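Local coordinates for protein MaoC-like dehydratase (Phytophthora Capsici, PDB 3KH8) that probably interconverts 2-enoyl-CoA and 3-hydroxyacyl-CoA thioesters by adding or removing water, as a hot dog-fold lyase of the MaoC-like family, at residues Asn210-Thr215 with Gly288-Thr293; Gln246-Gly251 with Pro284-Glu289; Gln292-Gln297 with Leu304-Val309. One frame throughout, in Å; residues are numbered along the deposited sequence.

Contact 1 of 3, residues Asn210-Thr215 with Gly288-Thr293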
ATOM      1  N   ASN A 210      27.853   2.001  -0.387  1.00 21.16           N
ATOM      2  CA  ASN A 210      26.961   0.875  -0.626  1.00 20.98           C
ATOM      3  C   ASN A 210      25.756   0.956   0.292  1.00 20.59           C
ATOM      4  O   ASN A 210      25.850   1.460   1.411  1.00 20.69           O
ATOM      5  CB  ASN A 210      27.687  -0.454  -0.397  1.00 21.26           C
ATOM      6  CG  ASN A 210      28.803  -0.694  -1.394  1.00 22.22           C
ATOM      7  OD1 ASN A 210      28.559  -1.053  -2.548  1.00 23.34           O
ATOM      8  ND2 ASN A 210      30.041  -0.504  -0.948  1.00 22.77           N
ATOM      9  N   ASP A 211      24.622   0.469  -0.197  1.00 19.90           N
ATOM     10  CA  ASP A 211      23.413   0.345   0.603  1.00 19.37           C
ATOM     11  C   ASP A 211      22.731  -0.931   0.142  1.00 19.15           C
ATOM     12  O   ASP A 211      22.968  -1.402  -0.972  1.00 18.56           O
ATOM     13  CB  ASP A 211      22.498   1.564   0.403  1.00 19.23           C
ATOM     14  CG  ASP A 211      21.495   1.765   1.553  1.00 19.74           C
ATOM     15  OD1 ASP A 211      21.404   0.907   2.459  1.00 19.07           O
ATOM     16  OD2 ASP A 211      20.786   2.796   1.544  1.00 19.67           O
ATOM     17  N   GLU A 212      21.903  -1.511   1.001  1.00 18.85           N
ATOM     18  CA  GLU A 212      21.115  -2.665   0.590  1.00 18.97           C
ATOM     19  C   GLU A 212      19.715  -2.620   1.168  1.00 18.31           C
ATOM     20  O   GLU A 212      19.487  -2.059   2.241  1.00 18.21           O
ATOM     21  CB  GLU A 212      21.812  -3.988   0.939  1.00 19.36           C
ATOM     22  CG  GLU A 212      21.985  -4.250   2.423  1.00 21.18           C
ATOM     23  CD  GLU A 212      22.383  -5.686   2.721  1.00 23.97           C
ATOM     24  OE1 GLU A 212      23.211  -6.256   1.973  1.00 23.96           O
ATOM     25  OE2 GLU A 212      21.865  -6.243   3.711  1.00 25.11           O
ATOM     26  N   PHE A 213      18.782  -3.203   0.428  1.00 17.51           N
ATOM     27  CA  PHE A 213      17.409  -3.322   0.875  1.00 16.96           C
ATOM     28  C   PHE A 213      16.874  -4.698   0.516  1.00 16.55           C
ATOM     29  O   PHE A 213      16.882  -5.095  -0.650  1.00 16.52           O
ATOM     30  CB  PHE A 213      16.522  -2.218   0.277  1.00 16.53           C
ATOM     31  CG  PHE A 213      15.072  -2.338   0.667  1.00 16.41           C
ATOM     32  CD1 PHE A 213      14.662  -2.037   1.967  1.00 16.17           C
ATOM     33  CD2 PHE A 213      14.121  -2.771  -0.256  1.00 15.62           C
ATOM     34  CE1 PHE A 213      13.322  -2.158   2.337  1.00 15.78           C
ATOM     35  CE2 PHE A 213      12.785  -2.898   0.106  1.00 15.82           C
ATOM     36  CZ  PHE A 213      12.387  -2.591   1.405  1.00 15.41           C
ATOM     37  N   LYS A 214      16.435  -5.422   1.540  1.00 16.55           N
ATOM     38  CA  LYS A 214      15.784  -6.712   1.377  1.00 16.62           C
ATOM     39  C   LYS A 214      14.335  -6.461   0.965  1.00 16.33           C
ATOM     40  O   LYS A 214      13.536  -5.968   1.766  1.00 15.98           O
ATOM     41  CB  LYS A 214      15.867  -7.498   2.697  1.00 16.93           C
ATOM     42  CG  LYS A 214      15.010  -8.766   2.802  1.00 18.66           C
ATOM     43  CD  LYS A 214      15.491  -9.888   1.907  1.00 20.41           C
ATOM     44  CE  LYS A 214      14.763 -11.194   2.228  1.00 22.01           C
ATOM     45  NZ  LYS A 214      13.333 -11.191   1.778  1.00 21.73           N
ATOM     46  N   THR A 215      14.001  -6.775  -0.286  1.00 15.78           N
ATOM     47  CA  THR A 215      12.612  -6.656  -0.731  1.00 15.63           C
ATOM     48  C   THR A 215      11.754  -7.777  -0.140  1.00 15.63           C
ATOM     49  O   THR A 215      12.263  -8.840   0.214  1.00 15.71           O
ATOM     50  CB  THR A 215      12.468  -6.640  -2.275  1.00 15.55           C
ATOM     51  OG1 THR A 215      12.788  -7.932  -2.812  1.00 15.07           O
ATOM     52  CG2 THR A 215      13.369  -5.571  -2.903  1.00 15.15           C
ATOM     53  N   GLY A 288      11.487 -10.477  -3.058  1.00 17.33           N
ATOM     54  CA  GLY A 288      12.124 -11.287  -2.022  1.00 17.16           C
ATOM     55  C   GLY A 288      13.640 -11.208  -2.049  1.00 17.17           C
ATOM     56  O   GLY A 288      14.299 -11.507  -1.054  1.00 17.22           O
ATOM     57  N   GLU A 289      14.194 -10.803  -3.190  1.00 17.01           N
ATOM     58  CA  GLU A 289      15.639 -10.677  -3.336  1.00 16.96           C
ATOM     59  C   GLU A 289      16.154  -9.373  -2.733  1.00 16.96           C
ATOM     60  O   GLU A 289      15.401  -8.392  -2.602  1.00 16.66           O
ATOM     61  CB  GLU A 289      16.050 -10.807  -4.810  1.00 17.12           C
ATOM     62  CG  GLU A 289      15.776 -12.197  -5.388  1.00 17.54           C
ATOM     63  CD  GLU A 289      16.374 -12.406  -6.768  1.00 18.58           C
ATOM     64  OE1 GLU A 289      16.230 -11.525  -7.643  1.00 17.58           O
ATOM     65  OE2 GLU A 289      16.986 -13.471  -6.976  1.00 18.95           O
ATOM     66  N   THR A 290      17.433  -9.377  -2.357  1.00 16.42           N
ATOM     67  CA  THR A 290      18.083  -8.212  -1.767  1.00 16.49           C
ATOM     68  C   THR A 290      18.711  -7.342  -2.853  1.00 16.32           C
ATOM     69  O   THR A 290      19.529  -7.821  -3.649  1.00 16.36           O
ATOM     70  CB  THR A 290      19.159  -8.631  -0.735  1.00 16.42           C
ATOM     71  OG1 THR A 290      18.562  -9.481   0.251  1.00 16.51           O
ATOM     72  CG2 THR A 290      19.769  -7.411  -0.045  1.00 16.89           C
ATOM     73  N   ILE A 291      18.319  -6.071  -2.881  1.00 15.96           N
ATOM     74  CA  ILE A 291      18.849  -5.123  -3.859  1.00 16.10           C
ATOM     75  C   ILE A 291      19.951  -4.275  -3.239  1.00 16.34           C
ATOM     76  O   ILE A 291      19.701  -3.498  -2.310  1.00 16.23           O
ATOM     77  CB  ILE A 291      17.746  -4.208  -4.451  1.00 16.01           C
ATOM     78  CG1 ILE A 291      16.720  -5.038  -5.235  1.00 16.21           C
ATOM     79  CG2 ILE A 291      18.372  -3.116  -5.345  1.00 15.39           C
ATOM     80  CD1 ILE A 291      15.492  -4.242  -5.730  1.00 15.62           C
ATOM     81  N   GLN A 292      21.166  -4.436  -3.762  1.00 16.50           N
ATOM     82  CA  GLN A 292      22.321  -3.641  -3.345  1.00 17.08           C
ATOM     83  C   GLN A 292      22.514  -2.481  -4.306  1.00 16.84           C
ATOM     84  O   GLN A 292      22.570  -2.684  -5.521  1.00 16.87           O
ATOM     85  CB  GLN A 292      23.601  -4.484  -3.357  1.00 17.42           C
ATOM     86  CG  GLN A 292      23.626  -5.665  -2.402  1.00 19.79           C
ATOM     87  CD  GLN A 292      24.791  -6.608  -2.684  1.00 23.01           C
ATOM     88  OE1 GLN A 292      25.007  -7.028  -3.821  1.00 24.69           O
ATOM     89  NE2 GLN A 292      25.538  -6.947  -1.645  1.00 24.78           N
ATOM     90  N   THR A 293      22.638  -1.274  -3.767  1.00 16.47           N
ATOM     91  CA  THR A 293      22.949  -0.113  -4.593  1.00 16.56           C
ATOM     92  C   THR A 293      24.423   0.277  -4.412  1.00 16.80           C
ATOM     93  O   THR A 293      24.850   0.633  -3.306  1.00 16.71           O
ATOM     94  CB  THR A 293      21.995   1.080  -4.305  1.00 16.27           C
ATOM     95  OG1 THR A 293      20.636   0.662  -4.492  1.00 16.29           O
ATOM     96  CG2 THR A 293      22.278   2.245  -5.242  1.00 16.54           C
TER
HETATM   97  O   HOH W   1      19.903  -0.635  -2.035  1.00 16.22           O

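Contact 2 of 3, residues Gln246-Gly251 with Pro284-Glu289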
ATOM      1  N   GLN A 246       8.898 -17.433 -11.489  1.00 32.50           N
ATOM      2  CA  GLN A 246       7.900 -16.750 -10.677  1.00 31.21           C
ATOM      3  C   GLN A 246       7.740 -15.324 -11.219  1.00 29.65           C
ATOM      4  O   GLN A 246       8.544 -14.894 -12.052  1.00 29.62           O
ATOM      5  CB  GLN A 246       8.316 -16.753  -9.197  1.00 31.57           C
ATOM      6  CG  GLN A 246       9.649 -16.068  -8.893  1.00 33.10           C
ATOM      7  CD  GLN A 246      10.122 -16.304  -7.469  1.00 35.42           C
ATOM      8  OE1 GLN A 246      10.230 -17.446  -7.018  1.00 37.37           O
ATOM      9  NE2 GLN A 246      10.415 -15.224  -6.757  1.00 36.64           N
ATOM     10  N   PRO A 247       6.695 -14.593 -10.779  1.00 27.99           N
ATOM     11  CA  PRO A 247       6.563 -13.201 -11.221  1.00 26.56           C
ATOM     12  C   PRO A 247       7.817 -12.377 -10.916  1.00 25.02           C
ATOM     13  O   PRO A 247       8.507 -12.644  -9.933  1.00 24.98           O
ATOM     14  CB  PRO A 247       5.379 -12.688 -10.400  1.00 26.56           C
ATOM     15  CG  PRO A 247       4.551 -13.901 -10.152  1.00 27.57           C
ATOM     16  CD  PRO A 247       5.546 -15.012  -9.949  1.00 28.02           C
ATOM     17  N   ILE A 248       8.112 -11.400 -11.766  1.00 23.32           N
ATOM     18  CA  ILE A 248       9.240 -10.495 -11.529  1.00 21.70           C
ATOM     19  C   ILE A 248       8.787  -9.187 -10.877  1.00 20.41           C
ATOM     20  O   ILE A 248       7.649  -8.752 -11.070  1.00 20.20           O
ATOM     21  CB  ILE A 248      10.033 -10.198 -12.832  1.00 21.74           C
ATOM     22  CG1 ILE A 248       9.159  -9.450 -13.851  1.00 21.80           C
ATOM     23  CG2 ILE A 248      10.605 -11.497 -13.418  1.00 21.60           C
ATOM     24  CD1 ILE A 248       9.930  -8.810 -14.993  1.00 22.14           C
ATOM     25  N   LEU A 249       9.680  -8.568 -10.104  1.00 18.63           N
ATOM     26  CA  LEU A 249       9.414  -7.259  -9.519  1.00 17.28           C
ATOM     27  C   LEU A 249       9.466  -6.201 -10.616  1.00 16.27           C
ATOM     28  O   LEU A 249      10.264  -6.317 -11.544  1.00 16.25           O
ATOM     29  CB  LEU A 249      10.435  -6.941  -8.416  1.00 16.76           C
ATOM     30  CG  LEU A 249      10.320  -5.625  -7.634  1.00 17.04           C
ATOM     31  CD1 LEU A 249       9.025  -5.562  -6.796  1.00 16.35           C
ATOM     32  CD2 LEU A 249      11.545  -5.411  -6.750  1.00 15.43           C
ATOM     33  N   HIS A 250       8.606  -5.190 -10.510  1.00 15.09           N
ATOM     34  CA  HIS A 250       8.596  -4.056 -11.441  1.00 14.12           C
ATOM     35  C   HIS A 250       9.986  -3.450 -11.521  1.00 13.60           C
ATOM     36  O   HIS A 250      10.598  -3.178 -10.490  1.00 13.14           O
ATOM     37  CB  HIS A 250       7.657  -2.948 -10.948  1.00 13.92           C
ATOM     38  CG  HIS A 250       6.223  -3.361 -10.800  1.00 13.75           C
ATOM     39  ND1 HIS A 250       5.802  -4.285  -9.867  1.00 13.38           N
ATOM     40  CD2 HIS A 250       5.105  -2.923 -11.426  1.00 13.14           C
ATOM     41  CE1 HIS A 250       4.490  -4.419  -9.944  1.00 12.79           C
ATOM     42  NE2 HIS A 250       4.044  -3.608 -10.887  1.00 13.28           N
ATOM     43  N   GLY A 251      10.481  -3.232 -12.740  1.00 13.01           N
ATOM     44  CA  GLY A 251      11.743  -2.519 -12.936  1.00 12.58           C
ATOM     45  C   GLY A 251      11.756  -1.140 -12.286  1.00 12.33           C
ATOM     46  O   GLY A 251      12.770  -0.716 -11.727  1.00 12.07           O
ATOM     47  N   PRO A 284      16.259  -9.149 -14.775  1.00 18.47           N
ATOM     48  CA  PRO A 284      15.115  -9.061 -13.875  1.00 18.41           C
ATOM     49  C   PRO A 284      15.446  -9.310 -12.409  1.00 18.24           C
ATOM     50  O   PRO A 284      16.433  -9.977 -12.084  1.00 17.90           O
ATOM     51  CB  PRO A 284      14.166 -10.139 -14.408  1.00 18.52           C
ATOM     52  CG  PRO A 284      15.056 -11.140 -15.044  1.00 18.82           C
ATOM     53  CD  PRO A 284      16.218 -10.372 -15.602  1.00 18.39           C
ATOM     54  N   CYS A 285      14.605  -8.754 -11.543  1.00 18.25           N
ATOM     55  CA  CYS A 285      14.673  -8.952 -10.105  1.00 18.58           C
ATOM     56  C   CYS A 285      13.436  -9.735  -9.664  1.00 18.47           C
ATOM     57  O   CYS A 285      12.354  -9.563 -10.222  1.00 18.10           O
ATOM     58  CB  CYS A 285      14.712  -7.594  -9.404  1.00 18.30           C
ATOM     59  SG  CYS A 285      14.862  -7.645  -7.612  1.00 20.64           S
ATOM     60  N   PHE A 286      13.600 -10.597  -8.667  1.00 18.59           N
ATOM     61  CA  PHE A 286      12.469 -11.339  -8.127  1.00 18.94           C
ATOM     62  C   PHE A 286      12.103 -10.807  -6.749  1.00 18.50           C
ATOM     63  O   PHE A 286      12.988 -10.580  -5.915  1.00 18.48           O
ATOM     64  CB  PHE A 286      12.764 -12.844  -8.093  1.00 19.28           C
ATOM     65  CG  PHE A 286      13.089 -13.417  -9.442  1.00 21.10           C
ATOM     66  CD1 PHE A 286      12.075 -13.691 -10.358  1.00 21.90           C
ATOM     67  CD2 PHE A 286      14.410 -13.663  -9.809  1.00 21.82           C
ATOM     68  CE1 PHE A 286      12.371 -14.210 -11.611  1.00 22.83           C
ATOM     69  CE2 PHE A 286      14.716 -14.183 -11.060  1.00 23.02           C
ATOM     70  CZ  PHE A 286      13.691 -14.456 -11.966  1.00 23.07           C
ATOM     71  N   PRO A 287      10.798 -10.583  -6.505  1.00 18.36           N
ATOM     72  CA  PRO A 287      10.389 -10.089  -5.191  1.00 17.93           C
ATOM     73  C   PRO A 287      10.899 -11.035  -4.111  1.00 17.68           C
ATOM     74  O   PRO A 287      10.783 -12.255  -4.253  1.00 17.41           O
ATOM     75  CB  PRO A 287       8.856 -10.123  -5.254  1.00 18.16           C
ATOM     76  CG  PRO A 287       8.514 -10.200  -6.700  1.00 18.54           C
ATOM     77  CD  PRO A 287       9.643 -10.937  -7.350  1.00 18.25           C
ATOM     78  N   GLY A 288      11.487 -10.477  -3.058  1.00 17.33           N
ATOM     79  CA  GLY A 288      12.124 -11.287  -2.022  1.00 17.16           C
ATOM     80  C   GLY A 288      13.640 -11.208  -2.049  1.00 17.17           C
ATOM     81  O   GLY A 288      14.299 -11.507  -1.054  1.00 17.22           O
ATOM     82  N   GLU A 289      14.194 -10.803  -3.190  1.00 17.01           N
ATOM     83  CA  GLU A 289      15.639 -10.677  -3.336  1.00 16.96           C
ATOM     84  C   GLU A 289      16.154  -9.373  -2.733  1.00 16.96           C
ATOM     85  O   GLU A 289      15.401  -8.392  -2.602  1.00 16.66           O
ATOM     86  CB  GLU A 289      16.050 -10.807  -4.810  1.00 17.12           C
ATOM     87  CG  GLU A 289      15.776 -12.197  -5.388  1.00 17.54           C
ATOM     88  CD  GLU A 289      16.374 -12.406  -6.768  1.00 18.58           C
ATOM     89  OE1 GLU A 289      16.230 -11.525  -7.643  1.00 17.58           O
ATOM     90  OE2 GLU A 289      16.986 -13.471  -6.976  1.00 18.95           O
TER
HETATM   91  O   HOH W   2      12.609  -7.106 -12.614  1.00 17.44           O

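Contact 3 of 3, residues Gln292-Gln297 with Leu304-Val309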
ATOM      1  N   GLN A 292      21.166  -4.436  -3.762  1.00 16.50           N
ATOM      2  CA  GLN A 292      22.321  -3.641  -3.345  1.00 17.08           C
ATOM      3  C   GLN A 292      22.514  -2.481  -4.306  1.00 16.84           C
ATOM      4  O   GLN A 292      22.570  -2.684  -5.521  1.00 16.87           O
ATOM      5  CB  GLN A 292      23.601  -4.484  -3.357  1.00 17.42           C
ATOM      6  CG  GLN A 292      23.626  -5.665  -2.402  1.00 19.79           C
ATOM      7  CD  GLN A 292      24.791  -6.608  -2.684  1.00 23.01           C
ATOM      8  OE1 GLN A 292      25.007  -7.028  -3.821  1.00 24.69           O
ATOM      9  NE2 GLN A 292      25.538  -6.947  -1.645  1.00 24.78           N
ATOM     10  N   THR A 293      22.638  -1.274  -3.767  1.00 16.47           N
ATOM     11  CA  THR A 293      22.949  -0.113  -4.593  1.00 16.56           C
ATOM     12  C   THR A 293      24.423   0.277  -4.412  1.00 16.80           C
ATOM     13  O   THR A 293      24.850   0.633  -3.306  1.00 16.71           O
ATOM     14  CB  THR A 293      21.995   1.080  -4.305  1.00 16.27           C
ATOM     15  OG1 THR A 293      20.636   0.662  -4.492  1.00 16.29           O
ATOM     16  CG2 THR A 293      22.278   2.245  -5.242  1.00 16.54           C
ATOM     17  N   ARG A 294      25.189   0.178  -5.499  1.00 16.92           N
ATOM     18  CA  ARG A 294      26.606   0.566  -5.513  1.00 17.55           C
ATOM     19  C   ARG A 294      26.721   1.994  -6.018  1.00 17.28           C
ATOM     20  O   ARG A 294      26.223   2.305  -7.096  1.00 16.77           O
ATOM     21  CB  ARG A 294      27.411  -0.332  -6.456  1.00 17.73           C
ATOM     22  CG  ARG A 294      27.306  -1.818  -6.208  1.00 19.57           C
ATOM     23  CD  ARG A 294      27.928  -2.573  -7.374  1.00 20.90           C
ATOM     24  NE  ARG A 294      28.109  -3.987  -7.062  1.00 24.66           N
ATOM     25  CZ  ARG A 294      28.373  -4.930  -7.963  1.00 24.38           C
ATOM     26  NH1 ARG A 294      28.474  -4.621  -9.252  1.00 24.77           N
ATOM     27  NH2 ARG A 294      28.521  -6.186  -7.575  1.00 25.69           N
ATOM     28  N   MET A 295      27.392   2.856  -5.258  1.00 17.45           N
ATOM     29  CA  MET A 295      27.448   4.276  -5.601  1.00 17.81           C
ATOM     30  C   MET A 295      28.872   4.825  -5.734  1.00 18.37           C
ATOM     31  O   MET A 295      29.726   4.598  -4.869  1.00 18.05           O
ATOM     32  CB  MET A 295      26.627   5.102  -4.602  1.00 17.82           C
ATOM     33  CG  MET A 295      25.127   4.756  -4.605  1.00 17.32           C
ATOM     34  SD  MET A 295      24.213   5.365  -3.170  1.00 17.13           S
ATOM     35  CE  MET A 295      24.680   4.190  -1.902  1.00 16.30           C
ATOM     36  N   TRP A 296      29.109   5.538  -6.832  1.00 18.81           N
ATOM     37  CA  TRP A 296      30.403   6.160  -7.105  1.00 19.75           C
ATOM     38  C   TRP A 296      30.241   7.678  -7.191  1.00 20.39           C
ATOM     39  O   TRP A 296      29.571   8.191  -8.093  1.00 19.99           O
ATOM     40  CB  TRP A 296      30.985   5.647  -8.427  1.00 19.58           C
ATOM     41  CG  TRP A 296      31.455   4.213  -8.441  1.00 19.79           C
ATOM     42  CD1 TRP A 296      32.727   3.764  -8.196  1.00 20.02           C
ATOM     43  CD2 TRP A 296      30.675   3.050  -8.760  1.00 20.31           C
ATOM     44  NE1 TRP A 296      32.781   2.395  -8.327  1.00 21.00           N
ATOM     45  CE2 TRP A 296      31.538   1.931  -8.672  1.00 20.79           C
ATOM     46  CE3 TRP A 296      29.329   2.841  -9.101  1.00 19.93           C
ATOM     47  CZ2 TRP A 296      31.100   0.623  -8.918  1.00 20.52           C
ATOM     48  CZ3 TRP A 296      28.892   1.539  -9.341  1.00 20.01           C
ATOM     49  CH2 TRP A 296      29.777   0.447  -9.246  1.00 20.08           C
ATOM     50  N   GLN A 297      30.847   8.382  -6.239  1.00 21.31           N
ATOM     51  CA  GLN A 297      30.902   9.842  -6.253  1.00 22.70           C
ATOM     52  C   GLN A 297      31.860  10.292  -7.354  1.00 23.46           C
ATOM     53  O   GLN A 297      33.024   9.889  -7.376  1.00 23.70           O
ATOM     54  CB  GLN A 297      31.356  10.364  -4.878  1.00 22.89           C
ATOM     55  CG  GLN A 297      31.606  11.877  -4.788  1.00 23.69           C
ATOM     56  CD  GLN A 297      30.335  12.704  -4.880  1.00 24.49           C
ATOM     57  OE1 GLN A 297      30.048  13.308  -5.914  1.00 25.27           O
ATOM     58  NE2 GLN A 297      29.564  12.727  -3.801  1.00 25.53           N
ATOM     59  N   LEU A 304      27.462   8.062 -10.089  1.00 19.08           N
ATOM     60  CA  LEU A 304      27.205   6.903 -10.925  1.00 18.59           C
ATOM     61  C   LEU A 304      26.853   5.727 -10.024  1.00 18.09           C
ATOM     62  O   LEU A 304      27.322   5.648  -8.882  1.00 18.08           O
ATOM     63  CB  LEU A 304      28.398   6.603 -11.844  1.00 18.58           C
ATOM     64  CG  LEU A 304      28.846   7.755 -12.763  1.00 18.92           C
ATOM     65  CD1 LEU A 304      29.961   7.316 -13.697  1.00 18.91           C
ATOM     66  CD2 LEU A 304      27.683   8.352 -13.574  1.00 18.77           C
ATOM     67  N   PHE A 305      25.997   4.836 -10.517  1.00 17.31           N
ATOM     68  CA  PHE A 305      25.501   3.750  -9.677  1.00 16.69           C
ATOM     69  C   PHE A 305      24.991   2.535 -10.432  1.00 16.41           C
ATOM     70  O   PHE A 305      24.686   2.605 -11.627  1.00 16.38           O
ATOM     71  CB  PHE A 305      24.429   4.260  -8.703  1.00 16.44           C
ATOM     72  CG  PHE A 305      23.129   4.625  -9.361  1.00 16.20           C
ATOM     73  CD1 PHE A 305      22.935   5.897  -9.885  1.00 15.42           C
ATOM     74  CD2 PHE A 305      22.095   3.695  -9.448  1.00 15.49           C
ATOM     75  CE1 PHE A 305      21.730   6.241 -10.487  1.00 15.47           C
ATOM     76  CE2 PHE A 305      20.886   4.025 -10.055  1.00 14.80           C
ATOM     77  CZ  PHE A 305      20.701   5.302 -10.568  1.00 14.39           C
ATOM     78  N   GLN A 306      24.919   1.421  -9.710  1.00 16.14           N
ATOM     79  CA  GLN A 306      24.283   0.201 -10.176  1.00 16.35           C
ATOM     80  C   GLN A 306      23.431  -0.359  -9.049  1.00 16.38           C
ATOM     81  O   GLN A 306      23.719  -0.122  -7.874  1.00 16.51           O
ATOM     82  CB  GLN A 306      25.329  -0.850 -10.542  1.00 16.35           C
ATOM     83  CG  GLN A 306      26.245  -0.508 -11.712  1.00 16.53           C
ATOM     84  CD  GLN A 306      27.261  -1.607 -11.951  1.00 17.23           C
ATOM     85  OE1 GLN A 306      27.976  -2.012 -11.034  1.00 17.68           O
ATOM     86  NE2 GLN A 306      27.315  -2.112 -13.177  1.00 17.18           N
ATOM     87  N   ALA A 307      22.384  -1.099  -9.405  1.00 16.28           N
ATOM     88  CA  ALA A 307      21.667  -1.911  -8.431  1.00 16.44           C
ATOM     89  C   ALA A 307      21.859  -3.378  -8.778  1.00 16.56           C
ATOM     90  O   ALA A 307      21.750  -3.771  -9.941  1.00 16.54           O
ATOM     91  CB  ALA A 307      20.188  -1.545  -8.376  1.00 16.08           C
ATOM     92  N   VAL A 308      22.152  -4.179  -7.758  1.00 16.96           N
ATOM     93  CA  VAL A 308      22.550  -5.568  -7.945  1.00 17.49           C
ATOM     94  C   VAL A 308      21.747  -6.464  -7.010  1.00 17.84           C
ATOM     95  O   VAL A 308      21.512  -6.103  -5.860  1.00 17.81           O
ATOM     96  CB  VAL A 308      24.071  -5.755  -7.661  1.00 17.72           C
ATOM     97  CG1 VAL A 308      24.519  -7.187  -7.957  1.00 17.57           C
ATOM     98  CG2 VAL A 308      24.907  -4.760  -8.476  1.00 18.03           C
ATOM     99  N   VAL A 309      21.316  -7.621  -7.507  1.00 18.20           N
ATOM    100  CA  VAL A 309      20.710  -8.634  -6.646  1.00 18.88           C
ATOM    101  C   VAL A 309      21.824  -9.364  -5.903  1.00 19.56           C
ATOM    102  O   VAL A 309      22.666 -10.034  -6.518  1.00 19.45           O
ATOM    103  CB  VAL A 309      19.807  -9.623  -7.429  1.00 18.79           C
ATOM    104  CG1 VAL A 309      19.482 -10.849  -6.586  1.00 19.12           C
ATOM    105  CG2 VAL A 309      18.522  -8.938  -7.866  1.00 18.66           C
TER

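Contact 1 of 3, residues Asn210-Thr215 with Gly288-Thr293
T215 grips the turn into the neighbouring strand with its hydroxyl. OG1 donates to E289 O at 2.7 Å, in the carbonyl plane and on a lone pair. It also accepts from G288 N at 2.9 Å. OG1 stands between the backbone N and the carbonyl carbon (chi1 69°), which turns it to G288 and E289 and leaves CG2 to touch I291 CD1. T215 N also donates to E289 O, but from above the carbonyl plane. K214 works from the T290 side. Its chain bends at chi2 and chi4 and curls back. CD passes 3.5 Å from T290 OG1, the two side chains crossing at about a right angle; OG1 itself bonds E311. NZ then donates to G288 O and T215 O, both at 3.0 Å, tying the loop to the strand end. E212 lies on the same face, with CB 4.1 Å from T290 CG2; its carboxylate pairs with K310. The backbones form an antiparallel ladder. D211 with T293 and F213 with I291 are its hydrogen-bonded pairs. A water bridges I291 O and T293 OG1. Strand 209-214 borders strand 290-297 in the hot dog sheet, and I291 and T293 face helix 251-266, where D211 also touches A261.

Contact 2 of 3, residues Gln246-Gly251 with Pro284-Glu289
Q246 crosses F286 of the other loop obliquely. From CB, CG turns between the backbone N and the carbonyl carbon (chi1 60°), which sets it 3.7 Å from F286 CD1, oblique to the ring. The extended chain then carries NE2 to 3.6 Å from F286 CB and 3.9 Å from P287 O. The amide plane stands nearly square to the ring, at 81°. P247 O meets the same ring at its edge, near the ring plane, and lies 3.3 Å from P287 CD. I248 CG2 touches both F286 CE1 and P284 CB.

Both segments are loops of the MaoC-like hot dog domain. Residues 246-251 lead into helix 251-266, with H250 at its N-cap position. I248 O takes the bond of H233 ND1, and H250 NE2 bonds D228 O. D228 and H233 fit the hydratase 2 motif, so this loop probably borders the active site, as in relatives. Residues 284-289 join strand 274-281 to strand 290-297 and contain a type II beta turn from F286 to E289. G288 has a positive phi, which suits glycine in this turn. The E289 carboxylate closes back on the turn, accepting from F286 N, and also pairs with R312.

One direct backbone bond ties the loops: L249 N donates to C285 O at 2.9 Å. A water donates to L249 O and accepts from C285 N as a second link. The L249 side chain points toward the other loop, CB near P287 CG and CD2 4.1 Å from C285 SG. S254 of helix 251-266 meets both L249 and C285.

Contact 3 of 3, residues Gln292-Gln297 with Leu304-Val309
R294 and W296 crowd round Q306 on one face of a beta hairpin, strands 290-297 and 302-309 of the hot dog sheet. The pairing is regular and antiparallel. Q292 with V308, R294 with Q306 and W296 with L304 are the hydrogen-bonded pairs, each held by two backbone bonds. The tight part of the contact lies at its middle and at the W296 end. The W296 ring turns its edge to the neighbouring strand, with CE3 3.5 Å from L304 O and CH2 3.5 Å from Q306 OE1. Its NE1 bonds R205 O. Q306 NE2 donates to D318 OD1. On the other face, T293, M295 and F305 meet helix 251-266, while A307 touches V317. There M295 CG touches F305 CB, and L262 is the helix partner of F305.

The looser side is the outer ends of Q292 and R294, which are partly exposed; the Q292-V308 backbone pairing is as close as elsewhere. Q292 OE1 stays 4.2 Å from V308 CB. R294 is better packed: its chain runs extended from CG to NE, which carries the guanidinium out over V308. CG2 of V308 lies 3.4 Å above the guanidinium plane, over its centre. At the edge of that same plane, R294 NH1 donates to Q306 OE1 at 3.2 Å, arriving above the amide's carbonyl plane.

All three contacts fall in the MaoC-like domain. Strand 290-297 carries contacts 1 and 3, centres about 10 Å apart. It pairs with strand 209-214 on one flank and strand 302-309 on the other. The centre of contact 2 lies about 12 Å from that of contact 1 and about 18 Å from that of contact 3. Along the chain, contacts 1 and 2 share G288 and E289, and contact 3 opens on Q292 and T293, where contact 1 ends. I291 CD1 packs on L249 and C285, and V309 touches C285 and E289. Helix 251-266 touches residues of all three and starts at the end of segment 246-251. Together they link loops, sheet and helix into one hot dog unit.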